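Local coordinates for protein exopolygalacturonase (Yersinia enterocolitica, PDB 2UVF) that hydrolyses pectic polygalacturonan as a family 28 exopolygalacturonase, probably releasing digalacturonate from chain ends, at residues 196-204 with 241-249. Numbering follows the deposited sequence.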
ATOM      1  N   TYR A 196     -12.980 -19.809 -10.723  1.00 44.69           N
ATOM      2  CA  TYR A 196     -14.323 -19.685 -10.134  1.00 44.10           C
ATOM      3  C   TYR A 196     -14.869 -18.254 -10.225  1.00 43.56           C
ATOM      4  O   TYR A 196     -14.483 -17.380  -9.433  1.00 43.56           O
ATOM      5  CB  TYR A 196     -14.282 -20.111  -8.659  1.00 44.51           C
ATOM      6  CG  TYR A 196     -13.647 -21.471  -8.418  1.00 45.22           C
ATOM      7  CD1 TYR A 196     -14.429 -22.612  -8.260  1.00 46.33           C
ATOM      8  CD2 TYR A 196     -12.259 -21.612  -8.348  1.00 46.08           C
ATOM      9  CE1 TYR A 196     -13.838 -23.878  -8.040  1.00 46.49           C
ATOM     10  CE2 TYR A 196     -11.662 -22.864  -8.130  1.00 45.63           C
ATOM     11  CZ  TYR A 196     -12.453 -23.983  -7.977  1.00 45.54           C
ATOM     12  OH  TYR A 196     -11.862 -25.201  -7.767  1.00 45.58           O
ATOM     13  N   LYS A 197     -15.752 -18.013 -11.197  1.00 43.14           N
ATOM     14  CA  LYS A 197     -16.484 -16.736 -11.291  1.00 42.31           C
ATOM     15  C   LYS A 197     -17.371 -16.552 -10.060  1.00 41.92           C
ATOM     16  O   LYS A 197     -17.965 -17.512  -9.555  1.00 42.27           O
ATOM     17  CB  LYS A 197     -17.309 -16.650 -12.583  1.00 42.10           C
ATOM     18  CG  LYS A 197     -18.037 -15.318 -12.754  1.00 42.01           C
ATOM     19  CD  LYS A 197     -18.401 -15.011 -14.204  1.00 43.56           C
ATOM     20  CE  LYS A 197     -17.211 -14.417 -14.948  1.00 43.93           C
ATOM     21  NZ  LYS A 197     -17.622 -13.390 -15.930  1.00 44.27           N
ATOM     22  N   SER A 198     -17.432 -15.327  -9.552  1.00 41.45           N
ATOM     23  CA  SER A 198     -18.194 -15.038  -8.340  1.00 40.84           C
ATOM     24  C   SER A 198     -18.590 -13.568  -8.308  1.00 40.72           C
ATOM     25  O   SER A 198     -17.949 -12.730  -8.948  1.00 40.52           O
ATOM     26  CB  SER A 198     -17.392 -15.422  -7.096  1.00 40.64           C
ATOM     27  OG  SER A 198     -18.030 -15.008  -5.892  1.00 40.92           O
ATOM     28  N   GLY A 199     -19.669 -13.274  -7.583  1.00 40.48           N
ATOM     29  CA  GLY A 199     -20.074 -11.895  -7.297  1.00 40.06           C
ATOM     30  C   GLY A 199     -19.593 -11.525  -5.915  1.00 39.75           C
ATOM     31  O   GLY A 199     -18.784 -12.248  -5.320  1.00 39.78           O
ATOM     32  N   ALA A 200     -20.097 -10.420  -5.385  1.00 39.50           N
ATOM     33  CA  ALA A 200     -19.700  -9.970  -4.048  1.00 39.83           C
ATOM     34  C   ALA A 200     -19.875 -11.053  -3.000  1.00 39.78           C
ATOM     35  O   ALA A 200     -20.906 -11.706  -2.951  1.00 40.46           O
ATOM     36  CB  ALA A 200     -20.465  -8.707  -3.636  1.00 39.52           C
ATOM     37  N   LEU A 201     -18.855 -11.230  -2.168  1.00 39.82           N
ATOM     38  CA  LEU A 201     -18.883 -12.187  -1.068  1.00 39.69           C
ATOM     39  C   LEU A 201     -18.697 -11.391   0.213  1.00 39.71           C
ATOM     40  O   LEU A 201     -18.160 -10.296   0.181  1.00 39.57           O
ATOM     41  CB  LEU A 201     -17.760 -13.226  -1.209  1.00 39.52           C
ATOM     42  CG  LEU A 201     -17.617 -13.975  -2.542  1.00 39.93           C
ATOM     43  CD1 LEU A 201     -16.197 -14.517  -2.711  1.00 40.64           C
ATOM     44  CD2 LEU A 201     -18.656 -15.101  -2.706  1.00 38.26           C
ATOM     45  N   TRP A 202     -19.148 -11.939   1.338  1.00 40.11           N
ATOM     46  CA  TRP A 202     -19.189 -11.197   2.588  1.00 40.47           C
ATOM     47  C   TRP A 202     -18.535 -12.039   3.665  1.00 41.16           C
ATOM     48  O   TRP A 202     -19.011 -13.128   3.997  1.00 41.78           O
ATOM     49  CB  TRP A 202     -20.636 -10.834   2.958  1.00 40.35           C
ATOM     50  CG  TRP A 202     -21.367 -10.155   1.836  1.00 39.54           C
ATOM     51  CD1 TRP A 202     -22.010 -10.763   0.785  1.00 39.60           C
ATOM     52  CD2 TRP A 202     -21.515  -8.746   1.638  1.00 38.66           C
ATOM     53  NE1 TRP A 202     -22.544  -9.812  -0.059  1.00 40.43           N
ATOM     54  CE2 TRP A 202     -22.254  -8.566   0.438  1.00 39.94           C
ATOM     55  CE3 TRP A 202     -21.091  -7.617   2.349  1.00 39.67           C
ATOM     56  CZ2 TRP A 202     -22.586  -7.295  -0.062  1.00 39.06           C
ATOM     57  CZ3 TRP A 202     -21.428  -6.348   1.852  1.00 40.23           C
ATOM     58  CH2 TRP A 202     -22.173  -6.207   0.658  1.00 39.16           C
ATOM     59  N   LEU A 203     -17.419 -11.540   4.186  1.00 41.18           N
ATOM     60  CA  LEU A 203     -16.634 -12.282   5.152  1.00 41.07           C
ATOM     61  C   LEU A 203     -17.192 -12.033   6.538  1.00 41.28           C
ATOM     62  O   LEU A 203     -18.059 -11.176   6.733  1.00 41.19           O
ATOM     63  CB  LEU A 203     -15.149 -11.870   5.093  1.00 40.62           C
ATOM     64  CG  LEU A 203     -14.349 -12.063   3.796  1.00 39.48           C
ATOM     65  CD1 LEU A 203     -12.935 -11.600   3.990  1.00 36.84           C
ATOM     66  CD2 LEU A 203     -14.347 -13.506   3.328  1.00 37.32           C
ATOM     67  N   LYS A 204     -16.695 -12.798   7.497  1.00 41.62           N
ATOM     68  CA  LYS A 204     -17.087 -12.631   8.885  1.00 41.65           C
ATOM     69  C   LYS A 204     -15.866 -12.842   9.757  1.00 41.83           C
ATOM     70  O   LYS A 204     -14.839 -13.365   9.292  1.00 41.09           O
ATOM     71  CB  LYS A 204     -18.190 -13.611   9.269  1.00 41.83           C
ATOM     72  CG  LYS A 204     -17.842 -15.087   9.061  1.00 42.47           C
ATOM     73  CD  LYS A 204     -18.318 -15.894  10.256  1.00 44.45           C
ATOM     74  CE  LYS A 204     -18.315 -17.376   9.977  1.00 45.49           C
ATOM     75  NZ  LYS A 204     -19.607 -17.790   9.355  1.00 46.26           N
ATOM     76  N   PRO A 241     -21.217   0.240  -4.720  1.00 32.96           N
ATOM     77  CA  PRO A 241     -21.552  -1.161  -4.637  1.00 32.58           C
ATOM     78  C   PRO A 241     -20.542  -1.925  -3.780  1.00 32.63           C
ATOM     79  O   PRO A 241     -19.487  -1.375  -3.409  1.00 31.86           O
ATOM     80  CB  PRO A 241     -21.488  -1.619  -6.092  1.00 33.01           C
ATOM     81  CG  PRO A 241     -20.508  -0.723  -6.734  1.00 32.10           C
ATOM     82  CD  PRO A 241     -20.672   0.603  -6.042  1.00 32.93           C
ATOM     83  N   ALA A 242     -20.881  -3.175  -3.464  1.00 31.47           N
ATOM     84  CA  ALA A 242     -19.963  -4.084  -2.832  1.00 31.75           C
ATOM     85  C   ALA A 242     -18.762  -4.368  -3.757  1.00 31.65           C
ATOM     86  O   ALA A 242     -18.888  -4.388  -4.986  1.00 30.30           O
ATOM     87  CB  ALA A 242     -20.674  -5.386  -2.482  1.00 32.02           C
ATOM     88  N   SER A 243     -17.598  -4.565  -3.133  1.00 31.67           N
ATOM     89  CA  SER A 243     -16.414  -5.087  -3.808  1.00 31.11           C
ATOM     90  C   SER A 243     -16.583  -6.579  -4.045  1.00 31.49           C
ATOM     91  O   SER A 243     -17.575  -7.175  -3.615  1.00 31.11           O
ATOM     92  CB  SER A 243     -15.173  -4.835  -2.942  1.00 30.64           C
ATOM     93  OG  SER A 243     -15.007  -3.448  -2.670  1.00 30.48           O
ATOM     94  N   LEU A 244     -15.602  -7.189  -4.707  1.00 31.89           N
ATOM     95  CA  LEU A 244     -15.577  -8.625  -4.889  1.00 32.57           C
ATOM     96  C   LEU A 244     -15.503  -9.338  -3.532  1.00 33.03           C
ATOM     97  O   LEU A 244     -16.190 -10.333  -3.304  1.00 33.29           O
ATOM     98  CB  LEU A 244     -14.400  -9.025  -5.791  1.00 32.61           C
ATOM     99  CG  LEU A 244     -14.308 -10.462  -6.307  1.00 33.70           C
ATOM    100  CD1 LEU A 244     -15.570 -10.837  -7.114  1.00 34.01           C
ATOM    101  CD2 LEU A 244     -13.034 -10.681  -7.137  1.00 32.06           C
ATOM    102  N   ILE A 245     -14.662  -8.822  -2.639  1.00 33.13           N
ATOM    103  CA  ILE A 245     -14.545  -9.368  -1.290  1.00 34.09           C
ATOM    104  C   ILE A 245     -14.785  -8.255  -0.302  1.00 34.02           C
ATOM    105  O   ILE A 245     -14.216  -7.164  -0.419  1.00 34.40           O
ATOM    106  CB  ILE A 245     -13.171 -10.051  -1.023  1.00 34.23           C
ATOM    107  CG1 ILE A 245     -12.963 -11.230  -1.973  1.00 33.75           C
ATOM    108  CG2 ILE A 245     -13.048 -10.498   0.448  1.00 35.25           C
ATOM    109  CD1 ILE A 245     -11.535 -11.459  -2.352  1.00 35.55           C
ATOM    110  N   ASN A 246     -15.653  -8.534   0.663  1.00 33.92           N
ATOM    111  CA  ASN A 246     -16.075  -7.526   1.623  1.00 33.94           C
ATOM    112  C   ASN A 246     -15.965  -7.998   3.057  1.00 33.92           C
ATOM    113  O   ASN A 246     -16.145  -9.166   3.339  1.00 33.44           O
ATOM    114  CB  ASN A 246     -17.537  -7.154   1.381  1.00 33.82           C
ATOM    115  CG  ASN A 246     -17.798  -6.693  -0.007  1.00 32.50           C
ATOM    116  OD1 ASN A 246     -17.628  -5.524  -0.311  1.00 33.74           O
ATOM    117  ND2 ASN A 246     -18.247  -7.600  -0.863  1.00 29.32           N
ATOM    118  N   ALA A 247     -15.682  -7.066   3.955  1.00 34.99           N
ATOM    119  CA  ALA A 247     -16.028  -7.227   5.363  1.00 36.33           C
ATOM    120  C   ALA A 247     -16.711  -5.927   5.786  1.00 37.14           C
ATOM    121  O   ALA A 247     -16.075  -5.025   6.327  1.00 37.35           O
ATOM    122  CB  ALA A 247     -14.794  -7.528   6.208  1.00 36.01           C
ATOM    123  N   ILE A 248     -18.014  -5.833   5.498  1.00 38.68           N
ATOM    124  CA  ILE A 248     -18.791  -4.595   5.693  1.00 39.20           C
ATOM    125  C   ILE A 248     -20.068  -4.861   6.490  1.00 41.14           C
ATOM    126  O   ILE A 248     -20.925  -5.632   6.062  1.00 41.45           O
ATOM    127  CB  ILE A 248     -19.167  -3.901   4.329  1.00 39.07           C
ATOM    128  CG1 ILE A 248     -17.927  -3.689   3.454  1.00 37.05           C
ATOM    129  CG2 ILE A 248     -19.912  -2.560   4.574  1.00 38.25           C
ATOM    130  CD1 ILE A 248     -18.193  -3.186   2.047  1.00 37.79           C
ATOM    131  N   ASP A 249     -20.188  -4.224   7.653  1.00 43.15           N
ATOM    132  CA  ASP A 249     -21.439  -4.236   8.420  1.00 45.15           C
ATOM    133  C   ASP A 249     -22.389  -3.180   7.842  1.00 45.90           C
ATOM    134  O   ASP A 249     -22.037  -1.994   7.800  1.00 45.46           O
ATOM    135  CB  ASP A 249     -21.163  -3.962   9.902  1.00 45.62           C
ATOM    136  CG  ASP A 249     -22.400  -4.154  10.791  1.00 47.69           C
ATOM    137  OD1 ASP A 249     -23.156  -3.165  10.971  1.00 49.40           O
ATOM    138  OD2 ASP A 249     -22.592  -5.273  11.332  1.00 47.11           O
TER
HETATM  139  O   HOH W   1     -19.127  -8.973   5.634  1.00 28.79           O
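Trp-202 and Asn-246 sit side by side on neighbouring rungs of the right-handed parallel beta-helix typical of family 28 glycoside hydrolases, where strand 194-202 runs parallel to strand 245-247. The Asn-246 side chain can be traced outward. Its CB packs 3.7 Å from Trp-202 CE3. With chi1 at -56°, CG lies beside the residue's own backbone N, and the amide spreads over one indole face, the two planes 21° apart. At the tip, ND2 donates to Leu-201 O at 2.9 Å, an almost straight bond in the amide plane, and also to Ser-243 O. OD1 accepts the backbone N-H of Ser-243 on a lone pair. Three bonds thus fix the rotation of this buried amide: the two with Ser-243 hold the turn before its own strand, and the one to Leu-201 O reaches the adjoining coil. Backbone bonds from Leu-201 N to Leu-244 O and Leu-203 N to Asn-246 O join the rungs. Beyond the amide, Ala-242 CB reaches Trp-202 CH2 obliquely at 3.6 Å, while Ile-248 CB approaches the indole edge. The other face of the strands carries Leu-201 and Ile-245, both packed on Leu-217 of strand 215-219. Leu-203 crosses Ile-245 obliquely, its CD1 3.7 Å from Ile-245 CG2.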